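PDB 3LR1: tungstate ABC transporter, periplasmic tungstate-binding protein from Geobacter sulfurreducens, which probably captures tungstate in the periplasm and hands it to the membrane part of an ABC importer for uptake into the cell. Local coordinates for residues Gly126-Thr129 with Lys130-Leu134; Val140-Gly144 with Asn145-Glu149; Ile158-Ala161 with Thr162-Ala166; Arg172-Tyr175 with Asn176-Gly180. All blocks are in the same frame, centred on the assembly; numbering follows the deposited sequence.

Overall arrangement
All four contacts are local and follow in series along one chain, each touching the next. Contacts 1 and 2, centres about 14 Å apart, meet where Glu131 OE2 lies 2.6 Å from Tyr147 OH, a probable hydrogen bond between helix 126-137 and strand 147-149. Contacts 2 and 3 touch through Val148 CG2, packed 4.0 Å from Arg164 NH2. In contacts 3 and 4 helix packs on helix, Ile158 CD1 3.6 Å from Thr174 CG2. Contacts 1 and 4, about 7 Å apart at their nearest atoms, bring the starts of two helices near a bound tungsten ion, the side chains of Thr127 and Thr174 lying about 4 and 7 Å from it.

Contact 1: residues Gly126-Thr129 with Lys130-Leu134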
ATOM      1  N   GLY A 126       5.361   2.568  -1.875  1.00 26.51           N
ATOM      2  CA  GLY A 126       4.857   3.884  -1.492  1.00 26.20           C
ATOM      3  C   GLY A 126       5.057   4.137   0.010  1.00 25.77           C
ATOM      4  O   GLY A 126       5.148   5.302   0.437  1.00 25.43           O
ATOM      5  N   THR A 127       5.097   3.068   0.815  1.00 23.89           N
ATOM      6  CA  THR A 127       5.275   3.237   2.269  1.00 23.76           C
ATOM      7  C   THR A 127       6.702   3.740   2.546  1.00 23.62           C
ATOM      8  O   THR A 127       6.914   4.708   3.298  1.00 23.34           O
ATOM      9  CB  THR A 127       4.938   1.970   3.070  1.00 22.67           C
ATOM     10  OG1 THR A 127       3.527   1.720   2.975  1.00 22.03           O
ATOM     11  CG2 THR A 127       5.336   2.095   4.585  1.00 21.58           C
ATOM     12  N   HIS A 128       7.661   3.112   1.881  1.00 24.73           N
ATOM     13  CA  HIS A 128       9.050   3.562   1.928  1.00 25.25           C
ATOM     14  C   HIS A 128       9.201   5.020   1.524  1.00 24.86           C
ATOM     15  O   HIS A 128       9.790   5.803   2.237  1.00 24.11           O
ATOM     16  CB  HIS A 128       9.931   2.686   1.032  1.00 25.93           C
ATOM     17  CG  HIS A 128      11.403   2.895   1.248  1.00 28.57           C
ATOM     18  ND1 HIS A 128      11.953   3.026   2.504  1.00 32.14           N
ATOM     19  CD2 HIS A 128      12.445   2.943   0.379  1.00 30.02           C
ATOM     20  CE1 HIS A 128      13.266   3.167   2.401  1.00 31.21           C
ATOM     21  NE2 HIS A 128      13.589   3.121   1.120  1.00 30.69           N
ATOM     22  N   THR A 129       8.691   5.385   0.364  1.00 26.12           N
ATOM     23  CA  THR A 129       8.713   6.794  -0.104  1.00 26.13           C
ATOM     24  C   THR A 129       8.126   7.776   0.907  1.00 25.02           C
ATOM     25  O   THR A 129       8.643   8.889   1.111  1.00 24.76           O
ATOM     26  CB  THR A 129       7.926   6.872  -1.402  1.00 26.76           C
ATOM     27  OG1 THR A 129       8.635   6.126  -2.368  1.00 27.54           O
ATOM     28  CG2 THR A 129       7.673   8.305  -1.893  1.00 28.68           C
ATOM     29  N   LYS A 130       7.039   7.390   1.552  1.00 23.46           N
ATOM     30  CA  LYS A 130       6.414   8.267   2.513  1.00 22.73           C
ATOM     31  C   LYS A 130       7.328   8.409   3.725  1.00 23.21           C
ATOM     32  O   LYS A 130       7.520   9.536   4.268  1.00 21.25           O
ATOM     33  CB  LYS A 130       5.032   7.758   2.954  1.00 23.03           C
ATOM     34  CG  LYS A 130       4.366   8.594   4.073  1.00 26.56           C
ATOM     35  CD  LYS A 130       3.830   9.929   3.610  1.00 33.41           C
ATOM     36  CE  LYS A 130       3.921  10.977   4.714  1.00 37.53           C
ATOM     37  NZ  LYS A 130       2.611  11.678   5.036  1.00 40.69           N
ATOM     38  N   GLU A 131       7.860   7.275   4.148  1.00 22.80           N
ATOM     39  CA  GLU A 131       8.752   7.256   5.283  1.00 24.44           C
ATOM     40  C   GLU A 131       9.936   8.223   5.007  1.00 25.49           C
ATOM     41  O   GLU A 131      10.268   9.063   5.844  1.00 25.14           O
ATOM     42  CB  GLU A 131       9.260   5.814   5.553  1.00 22.93           C
ATOM     43  CG  GLU A 131      10.230   5.736   6.725  1.00 22.89           C
ATOM     44  CD  GLU A 131      11.407   4.755   6.507  1.00 22.50           C
ATOM     45  OE1 GLU A 131      11.321   3.805   5.698  1.00 21.70           O
ATOM     46  OE2 GLU A 131      12.440   4.942   7.162  1.00 25.85           O
ATOM     47  N   LEU A 132      10.564   8.087   3.830  1.00 26.72           N
ATOM     48  CA  LEU A 132      11.700   8.950   3.464  1.00 27.10           C
ATOM     49  C   LEU A 132      11.307  10.433   3.396  1.00 28.04           C
ATOM     50  O   LEU A 132      12.054  11.360   3.868  1.00 27.53           O
ATOM     51  CB  LEU A 132      12.328   8.475   2.156  1.00 27.66           C
ATOM     52  CG  LEU A 132      13.024   7.093   2.260  1.00 28.06           C
ATOM     53  CD1 LEU A 132      13.878   6.837   0.997  1.00 30.57           C
ATOM     54  CD2 LEU A 132      13.877   6.867   3.532  1.00 30.06           C
ATOM     55  N   ASP A 133      10.113  10.684   2.885  1.00 28.11           N
ATOM     56  CA  ASP A 133       9.600  12.062   2.867  1.00 29.13           C
ATOM     57  C   ASP A 133       9.482  12.622   4.266  1.00 28.73           C
ATOM     58  O   ASP A 133       9.787  13.799   4.473  1.00 29.20           O
ATOM     59  CB  ASP A 133       8.254  12.168   2.125  1.00 29.50           C
ATOM     60  CG  ASP A 133       8.398  11.915   0.616  1.00 32.92           C
ATOM     61  OD1 ASP A 133       9.552  11.878   0.094  1.00 34.43           O
ATOM     62  OD2 ASP A 133       7.335  11.705  -0.038  1.00 38.04           O
ATOM     63  N   LEU A 134       9.048  11.786   5.225  1.00 27.44           N
ATOM     64  CA  LEU A 134       8.861  12.225   6.604  1.00 27.08           C
ATOM     65  C   LEU A 134      10.182  12.417   7.325  1.00 26.83           C
ATOM     66  O   LEU A 134      10.338  13.396   8.011  1.00 27.47           O
ATOM     67  CB  LEU A 134       8.024  11.239   7.404  1.00 26.44           C
ATOM     68  CG  LEU A 134       6.537  11.069   7.133  1.00 26.12           C
ATOM     69  CD1 LEU A 134       6.065   9.799   7.883  1.00 22.88           C
ATOM     70  CD2 LEU A 134       5.716  12.323   7.531  1.00 24.71           C
TER
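His128 is flanked by Glu131 and Leu132, which use different parts of its imidazole. Leu132 CD1 sits over one face, 4.1 Å from the ring centroid, a CH-pi contact displaced toward the rim. At the ring edge, in its plane, ND1 donates a weak hydrogen bond of 3.3 Å to Glu131 OE1, with the carboxylate turned 54° from the ring. Chi1 of His128 (-168°) sets CG beside the carbonyl carbon, which brings the ring to both partners. Glutamate suits this buried place because it can take several donors: Ser120 OG also bonds OE1, and Trp135 NE1 bonds OE2. These bonds limit the carboxylate's rotation, and its negative charge would tend to keep the proton on ND1.

The side carrying Thr129 and Asp133 is looser. These side chains run alongside each other, with Thr129 CG2 3.9 Å from Asp133 OD2. Asp133 is exposed, where a charged group can be hydrated. The helical bond from Asp133 N to Thr129 O is 2.9 Å, while both carboxylate oxygens of Asp133, acceptors like Thr129 O, lie 3.3 Å from it without bonding. Small Gly126 and Thr127 are buried at the helix start. Such i to i+4 backbone bonding with i+3 and i+4 side-chain pairs typifies an alpha helix, here that of the beta-alpha-beta unit formed by strand 118-120, helix 126-137 and strand 147-149.

Contact 2: residues Val140-Gly144 with Asn145-Glu149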
ATOM      1  N   VAL A 140      15.958  15.022   9.352  1.00 42.94           N
ATOM      2  CA  VAL A 140      16.890  14.013   9.827  1.00 43.34           C
ATOM      3  C   VAL A 140      17.219  13.019   8.724  1.00 44.11           C
ATOM      4  O   VAL A 140      16.383  12.694   7.880  1.00 43.84           O
ATOM      5  CB  VAL A 140      16.398  13.277  11.099  1.00 43.18           C
ATOM      6  CG1 VAL A 140      17.099  11.941  11.250  1.00 42.81           C
ATOM      7  CG2 VAL A 140      16.651  14.116  12.327  1.00 43.38           C
ATOM      8  N   ASP A 141      18.462  12.558   8.723  1.00 44.66           N
ATOM      9  CA  ASP A 141      18.878  11.517   7.811  1.00 45.70           C
ATOM     10  C   ASP A 141      19.239  10.326   8.672  1.00 45.51           C
ATOM     11  O   ASP A 141      20.170  10.400   9.460  1.00 45.46           O
ATOM     12  CB  ASP A 141      20.052  11.975   6.951  1.00 46.42           C
ATOM     13  CG  ASP A 141      19.887  11.561   5.500  1.00 48.71           C
ATOM     14  OD1 ASP A 141      20.072  10.342   5.192  1.00 51.51           O
ATOM     15  OD2 ASP A 141      19.542  12.464   4.687  1.00 50.49           O
ATOM     16  N   PRO A 142      18.466   9.235   8.558  1.00 45.49           N
ATOM     17  CA  PRO A 142      18.539   8.195   9.564  1.00 45.42           C
ATOM     18  C   PRO A 142      19.740   7.298   9.366  1.00 45.44           C
ATOM     19  O   PRO A 142      19.810   6.525   8.403  1.00 45.79           O
ATOM     20  CB  PRO A 142      17.219   7.428   9.369  1.00 45.25           C
ATOM     21  CG  PRO A 142      16.949   7.554   7.947  1.00 45.36           C
ATOM     22  CD  PRO A 142      17.448   8.922   7.534  1.00 45.48           C
ATOM     23  N   LYS A 143      20.692   7.455  10.269  1.00 45.29           N
ATOM     24  CA  LYS A 143      21.894   6.625  10.314  1.00 45.36           C
ATOM     25  C   LYS A 143      22.059   6.226  11.772  1.00 44.14           C
ATOM     26  O   LYS A 143      21.988   7.072  12.674  1.00 44.20           O
ATOM     27  CB  LYS A 143      23.160   7.386   9.843  1.00 45.91           C
ATOM     28  CG  LYS A 143      22.923   8.512   8.811  1.00 47.30           C
ATOM     29  CD  LYS A 143      23.748   8.313   7.529  1.00 49.06           C
ATOM     30  CE  LYS A 143      23.232   7.107   6.744  1.00 49.45           C
ATOM     31  NZ  LYS A 143      23.607   7.167   5.307  1.00 50.88           N
ATOM     32  N   GLY A 144      22.245   4.942  12.019  1.00 42.72           N
ATOM     33  CA  GLY A 144      22.429   4.498  13.389  1.00 41.70           C
ATOM     34  C   GLY A 144      22.635   3.011  13.390  1.00 40.95           C
ATOM     35  O   GLY A 144      23.173   2.436  12.424  1.00 42.62           O
ATOM     36  N   ASN A 145      22.249   2.379  14.480  1.00 38.21           N
ATOM     37  CA  ASN A 145      21.991   0.961  14.424  1.00 36.16           C
ATOM     38  C   ASN A 145      20.523   0.735  14.529  1.00 33.73           C
ATOM     39  O   ASN A 145      19.989  -0.240  14.006  1.00 32.51           O
ATOM     40  CB  ASN A 145      22.662   0.239  15.572  1.00 36.66           C
ATOM     41  CG  ASN A 145      22.421  -1.252  15.511  1.00 35.82           C
ATOM     42  OD1 ASN A 145      21.772  -1.807  16.388  1.00 38.67           O
ATOM     43  ND2 ASN A 145      22.894  -1.893  14.442  1.00 33.02           N
ATOM     44  N   TRP A 146      19.901   1.633  15.281  1.00 31.86           N
ATOM     45  CA  TRP A 146      18.474   1.608  15.555  1.00 30.46           C
ATOM     46  C   TRP A 146      17.675   1.592  14.229  1.00 29.27           C
ATOM     47  O   TRP A 146      16.604   1.041  14.187  1.00 29.25           O
ATOM     48  CB  TRP A 146      18.113   2.801  16.479  1.00 29.74           C
ATOM     49  CG  TRP A 146      18.401   4.088  15.809  1.00 28.71           C
ATOM     50  CD1 TRP A 146      19.582   4.776  15.821  1.00 28.53           C
ATOM     51  CD2 TRP A 146      17.517   4.818  14.961  1.00 26.19           C
ATOM     52  NE1 TRP A 146      19.477   5.891  15.038  1.00 29.07           N
ATOM     53  CE2 TRP A 146      18.208   5.954  14.518  1.00 28.01           C
ATOM     54  CE3 TRP A 146      16.195   4.638  14.565  1.00 24.85           C
ATOM     55  CZ2 TRP A 146      17.631   6.886  13.658  1.00 27.83           C
ATOM     56  CZ3 TRP A 146      15.625   5.561  13.726  1.00 24.37           C
ATOM     57  CH2 TRP A 146      16.338   6.670  13.280  1.00 25.88           C
ATOM     58  N   TYR A 147      18.220   2.183  13.159  1.00 28.38           N
ATOM     59  CA  TYR A 147      17.515   2.297  11.864  1.00 27.80           C
ATOM     60  C   TYR A 147      17.724   1.083  10.984  1.00 28.22           C
ATOM     61  O   TYR A 147      18.799   0.924  10.401  1.00 28.79           O
ATOM     62  CB  TYR A 147      18.036   3.508  11.112  1.00 27.22           C
ATOM     63  CG  TYR A 147      17.254   3.734   9.873  1.00 27.52           C
ATOM     64  CD1 TYR A 147      15.902   4.086   9.960  1.00 26.14           C
ATOM     65  CD2 TYR A 147      17.805   3.566   8.628  1.00 27.69           C
ATOM     66  CE1 TYR A 147      15.154   4.280   8.861  1.00 25.61           C
ATOM     67  CE2 TYR A 147      17.018   3.781   7.490  1.00 28.03           C
ATOM     68  CZ  TYR A 147      15.684   4.134   7.640  1.00 25.80           C
ATOM     69  OH  TYR A 147      14.856   4.367   6.556  1.00 24.80           O
ATOM     70  N   VAL A 148      16.719   0.211  10.901  1.00 28.13           N
ATOM     71  CA  VAL A 148      16.851  -1.042  10.142  1.00 28.65           C
ATOM     72  C   VAL A 148      16.142  -0.989   8.815  1.00 29.70           C
ATOM     73  O   VAL A 148      14.996  -0.528   8.747  1.00 30.28           O
ATOM     74  CB  VAL A 148      16.209  -2.204  10.883  1.00 28.73           C
ATOM     75  CG1 VAL A 148      16.497  -3.514  10.115  1.00 29.37           C
ATOM     76  CG2 VAL A 148      16.690  -2.236  12.325  1.00 25.86           C
ATOM     77  N   GLU A 149      16.765  -1.488   7.764  1.00 29.48           N
ATOM     78  CA  GLU A 149      16.113  -1.480   6.457  1.00 30.73           C
ATOM     79  C   GLU A 149      15.779  -2.911   6.072  1.00 30.42           C
ATOM     80  O   GLU A 149      16.661  -3.655   5.711  1.00 29.38           O
ATOM     81  CB  GLU A 149      17.046  -0.843   5.432  1.00 31.83           C
ATOM     82  CG  GLU A 149      17.593   0.528   5.849  1.00 33.50           C
ATOM     83  CD  GLU A 149      18.281   1.199   4.701  1.00 36.97           C
ATOM     84  OE1 GLU A 149      19.401   0.760   4.349  1.00 39.46           O
ATOM     85  OE2 GLU A 149      17.686   2.136   4.129  1.00 37.83           O
TER
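Pro142, in the loop of a beta-alpha-beta unit that leads from helix 126-137 to strand 147-149, lies on Tyr147 at the strand's start. The principal interaction is CH-pi: Pro142 CB stands over the centre of the tyrosine ring, 3.6 Å from its centroid and only 11° off the ring normal. CG of the same proline continues across that face toward Tyr147 CZ, at 3.7 Å. A rigid, flat-sided pyrrolidine is well suited to an aromatic ring, and with the tyrosine CG trans to its own amide nitrogen (chi1 -174°) the ring lies alongside it.

Apolar packing adds a second aromatic group. Trp146 CH2 touches Pro142 CB at 4.1 Å, so the proline meets both rings. The indole also has Tyr147 CB over one of its faces, while Phe118 and Ala112 pack on it from elsewhere in the fold.

Polar bonds do not join the two segments; backbone bonds from Trp146 and Val148 to Phe118 hold the strand beside strand 118-120 instead. Gly144 adopts an extended backbone readily open to glycine, and its lack of a side chain lets its CA approach within 3.7 Å of Trp146 NE1.

Contact 3: residues Ile158-Ala161 with Thr162-Ala166; sequences ITMA and TERRA
The carbonyl oxygen Ala161 O is gripped by two amides. Ala166 N makes an almost perfectly straight bond to it, 2.9 Å with an angle of 178° at the hydrogen, and Arg164 N adds a weak bond of 3.3 Å. Arg165, between these donors, takes positive phi (51°), which swings the chain round so that Ala166 N faces back along the helix. Arg165 N makes a longer bond, to Thr162 O at 3.3 Å. The bonds from Ala166 N and Arg165 N, with Arg165 at positive phi, form a Schellman motif at the end of helix 154-164, where the chain turns toward strand 167-171. The motif's usual apolar pairing is present too: Ala161 CB and Ala166 CB meet at 4.3 Å, and both methyls pack on Ile119, a buried place that suits small residues.

One turn earlier, Ile158 O accepts Thr162 N at 3.0 Å; the Thr162 hydroxyl lies nearby, though its position is less certain. Glu163 and Arg164 are exposed. The glutamate chain, extended beyond CG (chi2 -173°), runs past the Thr159 methyl, CG2 lying 3.5 Å from Glu163 OE2. Met160, present as selenomethionine, runs alongside Arg164, their CG atoms 4.0 Å apart, and its long flexible chain also packs on Ala150 and Ile119.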
ATOM      1  N   ILE A 158       5.848  -5.757  10.008  1.00 20.09           N
ATOM      2  CA  ILE A 158       5.085  -5.752  11.275  1.00 19.69           C
ATOM      3  C   ILE A 158       5.547  -6.925  12.132  1.00 20.89           C
ATOM      4  O   ILE A 158       5.758  -6.801  13.372  1.00 20.54           O
ATOM      5  CB  ILE A 158       3.560  -5.801  11.056  1.00 19.26           C
ATOM      6  CG1 ILE A 158       3.092  -4.508  10.374  1.00 17.54           C
ATOM      7  CG2 ILE A 158       2.875  -6.063  12.405  1.00 18.94           C
ATOM      8  CD1 ILE A 158       1.584  -4.526   9.828  1.00 19.71           C
ATOM      9  N   THR A 159       5.782  -8.075  11.510  1.00 21.87           N
ATOM     10  CA  THR A 159       6.305  -9.196  12.295  1.00 22.39           C
ATOM     11  C   THR A 159       7.680  -8.923  12.879  1.00 23.11           C
ATOM     12  O   THR A 159       7.942  -9.296  14.018  1.00 24.47           O
ATOM     13  CB  THR A 159       6.349 -10.458  11.407  1.00 22.64           C
ATOM     14  OG1 THR A 159       5.033 -10.740  10.971  1.00 22.99           O
ATOM     15  CG2 THR A 159       6.876 -11.698  12.126  1.00 22.04           C
HETATM   16  N   MSE A 160       8.593  -8.353  12.088  1.00 23.95           N
HETATM   17  CA  MSE A 160       9.949  -8.082  12.581  1.00 22.93           C
HETATM   18  C   MSE A 160       9.862  -7.007  13.670  1.00 23.25           C
HETATM   19  O   MSE A 160      10.475  -7.154  14.688  1.00 25.12           O
HETATM   20  CB  MSE A 160      10.853  -7.618  11.448  1.00 23.28           C
HETATM   21  CG  MSE A 160      12.374  -7.548  11.819  1.00 28.08           C
HETATM   22 SE   MSE A 160      13.425  -6.750  10.340  1.00 39.88          SE
HETATM   23  CE  MSE A 160      12.425  -7.448   8.811  1.00 37.68           C
ATOM     24  N   ALA A 161       9.059  -5.955  13.478  1.00 21.38           N
ATOM     25  CA  ALA A 161       8.924  -4.924  14.546  1.00 21.05           C
ATOM     26  C   ALA A 161       8.463  -5.574  15.820  1.00 20.24           C
ATOM     27  O   ALA A 161       8.989  -5.256  16.853  1.00 20.23           O
ATOM     28  CB  ALA A 161       7.996  -3.799  14.184  1.00 19.55           C
ATOM     29  N   THR A 162       7.545  -6.531  15.714  1.00 20.69           N
ATOM     30  CA  THR A 162       6.946  -7.161  16.876  1.00 21.04           C
ATOM     31  C   THR A 162       7.984  -7.997  17.656  1.00 22.83           C
ATOM     32  O   THR A 162       8.152  -7.854  18.898  1.00 23.35           O
ATOM     33  CB  THR A 162       5.761  -8.086  16.453  1.00 20.75           C
ATOM     34  OG1 THR A 162       4.840  -7.370  15.631  1.00 19.96           O
ATOM     35  CG2 THR A 162       5.011  -8.619  17.720  1.00 21.47           C
ATOM     36  N   GLU A 163       8.750  -8.786  16.921  1.00 23.92           N
ATOM     37  CA  GLU A 163       9.838  -9.567  17.535  1.00 26.78           C
ATOM     38  C   GLU A 163      10.875  -8.660  18.210  1.00 26.94           C
ATOM     39  O   GLU A 163      11.348  -8.948  19.315  1.00 27.20           O
ATOM     40  CB  GLU A 163      10.494 -10.465  16.483  1.00 27.68           C
ATOM     41  CG  GLU A 163       9.553 -11.516  15.917  1.00 31.65           C
ATOM     42  CD  GLU A 163      10.248 -12.507  14.996  1.00 37.44           C
ATOM     43  OE1 GLU A 163      11.213 -13.106  15.488  1.00 42.97           O
ATOM     44  OE2 GLU A 163       9.820 -12.709  13.822  1.00 40.89           O
ATOM     45  N   ARG A 164      11.193  -7.542  17.558  1.00 26.81           N
ATOM     46  CA  ARG A 164      12.296  -6.693  18.003  1.00 26.89           C
ATOM     47  C   ARG A 164      11.823  -5.652  19.012  1.00 25.95           C
ATOM     48  O   ARG A 164      12.626  -4.888  19.501  1.00 25.67           O
ATOM     49  CB  ARG A 164      12.942  -5.982  16.783  1.00 27.45           C
ATOM     50  CG  ARG A 164      13.485  -6.866  15.630  1.00 28.04           C
ATOM     51  CD  ARG A 164      14.908  -7.400  15.811  1.00 31.12           C
ATOM     52  NE  ARG A 164      15.980  -6.385  15.831  1.00 32.73           N
ATOM     53  CZ  ARG A 164      16.714  -5.966  14.781  1.00 31.02           C
ATOM     54  NH1 ARG A 164      16.517  -6.433  13.524  1.00 28.10           N
ATOM     55  NH2 ARG A 164      17.660  -5.044  15.011  1.00 29.09           N
ATOM     56  N   ARG A 165      10.507  -5.591  19.274  1.00 24.95           N
ATOM     57  CA  ARG A 165       9.870  -4.546  20.078  1.00 24.27           C
ATOM     58  C   ARG A 165      10.266  -3.155  19.598  1.00 22.07           C
ATOM     59  O   ARG A 165      10.680  -2.265  20.386  1.00 21.41           O
ATOM     60  CB  ARG A 165      10.182  -4.792  21.550  1.00 25.78           C
ATOM     61  CG  ARG A 165       9.328  -5.959  22.011  1.00 29.57           C
ATOM     62  CD  ARG A 165      10.146  -6.821  22.758  1.00 32.65           C
ATOM     63  NE  ARG A 165      10.825  -6.024  23.783  1.00 36.36           N
ATOM     64  CZ  ARG A 165      12.040  -6.279  24.272  1.00 37.48           C
ATOM     65  NH1 ARG A 165      12.742  -7.327  23.832  1.00 36.87           N
ATOM     66  NH2 ARG A 165      12.537  -5.465  25.202  1.00 37.80           N
ATOM     67  N   ALA A 166      10.136  -3.013  18.286  1.00 19.06           N
ATOM     68  CA  ALA A 166      10.541  -1.821  17.539  1.00 18.68           C
ATOM     69  C   ALA A 166       9.287  -1.051  17.151  1.00 18.30           C
ATOM     70  O   ALA A 166       8.138  -1.531  17.313  1.00 19.13           O
ATOM     71  CB  ALA A 166      11.381  -2.199  16.266  1.00 17.41           C
TER

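Contact 4: residues Arg172-Tyr175 with Asn176-Gly180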
ATOM      1  N   ARG A 172      -2.552   1.587   7.938  1.00 18.01           N
ATOM      2  CA  ARG A 172      -3.486   1.133   8.960  1.00 17.47           C
ATOM      3  C   ARG A 172      -4.151  -0.113   8.501  1.00 18.64           C
ATOM      4  O   ARG A 172      -4.465  -1.001   9.307  1.00 19.53           O
ATOM      5  CB  ARG A 172      -4.527   2.189   9.194  1.00 19.44           C
ATOM      6  CG  ARG A 172      -5.423   1.925  10.353  1.00 21.09           C
ATOM      7  CD  ARG A 172      -6.626   2.938  10.276  1.00 22.86           C
ATOM      8  NE  ARG A 172      -6.186   4.327  10.454  1.00 22.96           N
ATOM      9  CZ  ARG A 172      -6.036   4.919  11.644  1.00 24.40           C
ATOM     10  NH1 ARG A 172      -6.313   4.267  12.788  1.00 25.87           N
ATOM     11  NH2 ARG A 172      -5.659   6.181  11.707  1.00 21.61           N
ATOM     12  N   GLY A 173      -4.373  -0.213   7.197  1.00 18.38           N
ATOM     13  CA  GLY A 173      -5.102  -1.373   6.685  1.00 18.62           C
ATOM     14  C   GLY A 173      -4.403  -2.664   7.045  1.00 17.67           C
ATOM     15  O   GLY A 173      -5.012  -3.601   7.572  1.00 19.23           O
ATOM     16  N   THR A 174      -3.116  -2.755   6.754  1.00 18.73           N
ATOM     17  CA  THR A 174      -2.357  -3.960   7.074  1.00 18.77           C
ATOM     18  C   THR A 174      -2.282  -4.225   8.608  1.00 18.86           C
ATOM     19  O   THR A 174      -2.439  -5.319   9.100  1.00 19.15           O
ATOM     20  CB  THR A 174      -0.882  -3.902   6.563  1.00 19.66           C
ATOM     21  OG1 THR A 174      -0.781  -3.541   5.161  1.00 20.27           O
ATOM     22  CG2 THR A 174      -0.199  -5.277   6.809  1.00 18.46           C
ATOM     23  N   TYR A 175      -1.987  -3.188   9.366  1.00 18.63           N
ATOM     24  CA  TYR A 175      -2.035  -3.285  10.816  1.00 17.94           C
ATOM     25  C   TYR A 175      -3.378  -3.843  11.364  1.00 17.70           C
ATOM     26  O   TYR A 175      -3.374  -4.751  12.207  1.00 18.63           O
ATOM     27  CB  TYR A 175      -1.746  -1.928  11.413  1.00 16.31           C
ATOM     28  CG  TYR A 175      -1.919  -2.010  12.948  1.00 16.59           C
ATOM     29  CD1 TYR A 175      -1.009  -2.658  13.732  1.00 14.25           C
ATOM     30  CD2 TYR A 175      -3.066  -1.556  13.548  1.00 16.23           C
ATOM     31  CE1 TYR A 175      -1.193  -2.773  15.078  1.00 15.45           C
ATOM     32  CE2 TYR A 175      -3.271  -1.695  14.877  1.00 17.63           C
ATOM     33  CZ  TYR A 175      -2.339  -2.283  15.635  1.00 16.78           C
ATOM     34  OH  TYR A 175      -2.560  -2.391  16.968  1.00 23.80           O
ATOM     35  N   ASN A 176      -4.510  -3.243  10.937  1.00 19.03           N
ATOM     36  CA  ASN A 176      -5.848  -3.649  11.359  1.00 19.73           C
ATOM     37  C   ASN A 176      -6.008  -5.127  11.067  1.00 19.90           C
ATOM     38  O   ASN A 176      -6.589  -5.836  11.850  1.00 19.65           O
ATOM     39  CB  ASN A 176      -6.951  -2.878  10.637  1.00 20.33           C
ATOM     40  CG  ASN A 176      -7.181  -1.472  11.162  1.00 24.37           C
ATOM     41  OD1 ASN A 176      -6.695  -1.072  12.244  1.00 26.68           O
ATOM     42  ND2 ASN A 176      -8.007  -0.706  10.403  1.00 29.78           N
ATOM     43  N   ALA A 177      -5.491  -5.599   9.932  1.00 20.68           N
ATOM     44  CA  ALA A 177      -5.599  -7.024   9.583  1.00 22.36           C
ATOM     45  C   ALA A 177      -4.697  -7.911  10.456  1.00 22.54           C
ATOM     46  O   ALA A 177      -5.024  -9.070  10.709  1.00 23.15           O
ATOM     47  CB  ALA A 177      -5.299  -7.261   8.066  1.00 22.91           C
ATOM     48  N   PHE A 178      -3.574  -7.367  10.934  1.00 22.36           N
ATOM     49  CA  PHE A 178      -2.618  -8.139  11.784  1.00 21.65           C
ATOM     50  C   PHE A 178      -2.904  -8.014  13.317  1.00 21.11           C
ATOM     51  O   PHE A 178      -2.439  -8.828  14.116  1.00 21.12           O
ATOM     52  CB  PHE A 178      -1.199  -7.575  11.565  1.00 21.63           C
ATOM     53  CG  PHE A 178      -0.408  -8.268  10.510  1.00 23.19           C
ATOM     54  CD1 PHE A 178      -0.877  -8.361   9.221  1.00 23.49           C
ATOM     55  CD2 PHE A 178       0.843  -8.801  10.813  1.00 23.40           C
ATOM     56  CE1 PHE A 178      -0.130  -9.038   8.251  1.00 25.16           C
ATOM     57  CE2 PHE A 178       1.580  -9.440   9.851  1.00 25.70           C
ATOM     58  CZ  PHE A 178       1.103  -9.528   8.571  1.00 24.19           C
ATOM     59  N   LYS A 179      -3.666  -6.982  13.703  1.00 21.64           N
ATOM     60  CA  LYS A 179      -3.789  -6.556  15.077  1.00 22.10           C
ATOM     61  C   LYS A 179      -4.161  -7.746  15.908  1.00 22.27           C
ATOM     62  O   LYS A 179      -5.127  -8.428  15.575  1.00 22.30           O
ATOM     63  CB  LYS A 179      -4.890  -5.498  15.223  1.00 22.06           C
ATOM     64  CG  LYS A 179      -5.207  -5.062  16.645  1.00 23.10           C
ATOM     65  CD  LYS A 179      -6.115  -3.834  16.628  1.00 27.04           C
ATOM     66  CE  LYS A 179      -6.901  -3.625  17.963  1.00 27.87           C
ATOM     67  NZ  LYS A 179      -7.765  -2.339  17.973  1.00 27.21           N
ATOM     68  N   GLY A 180      -3.403  -7.967  16.979  1.00 22.04           N
ATOM     69  CA  GLY A 180      -3.767  -8.950  18.019  1.00 22.65           C
ATOM     70  C   GLY A 180      -3.343 -10.392  17.732  1.00 22.84           C
ATOM     71  O   GLY A 180      -2.732 -11.065  18.589  1.00 23.45           O
TER
HETATM   72  O   HOH W   1      -7.549   1.537  13.369  1.00 33.00           O
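Lys179 lays its aliphatic chain against Tyr175, four residues back in the sequence. Its CB lies over one face of the tyrosine ring and 3.5 Å from Tyr175 O. CG moves outward to the phenol, 3.8 Å from Tyr175 OH, and CD keeps contact with the ring, 4.0 Å from Tyr175 CE2. With CG anti to the backbone N (chi1 175°) and every later torsion extended, CE and NZ then lead away from the helix. Lysine suits this exposed position, since its methylenes can pack on an aromatic ring while the ammonium stays at the surface. The tyrosine hydroxyl itself bonds to Leu185 O.

At the helix's end, Tyr175 O receives only weak bonds, from Phe178 N and Lys179 N, as the chain departs after helix 172-178. On another side, Thr174 CG2 lies 4.0 Å from Phe178 CD1, methyl beside ring, next to Ile158 of the neighbouring helix.

Arg172 and Asn176 pair differently. Asn176 N bonds Arg172 O at 2.8 Å, nearly straight (171°). Asn176 ND2 lies 3.7 Å from Arg172 CG, while a water in the guanidinium plane accepts from Arg172 NH1 (3.1 Å) and donates to Asn176 OD1 (3.0 Å). Arg172 NH2 meanwhile forms a salt bridge with Asp85 and bonds Gln190. The guanidinium is therefore probably fixed in orientation mainly by these partners on the strands, leaving the asparagine's side-chain amide a water-mediated link.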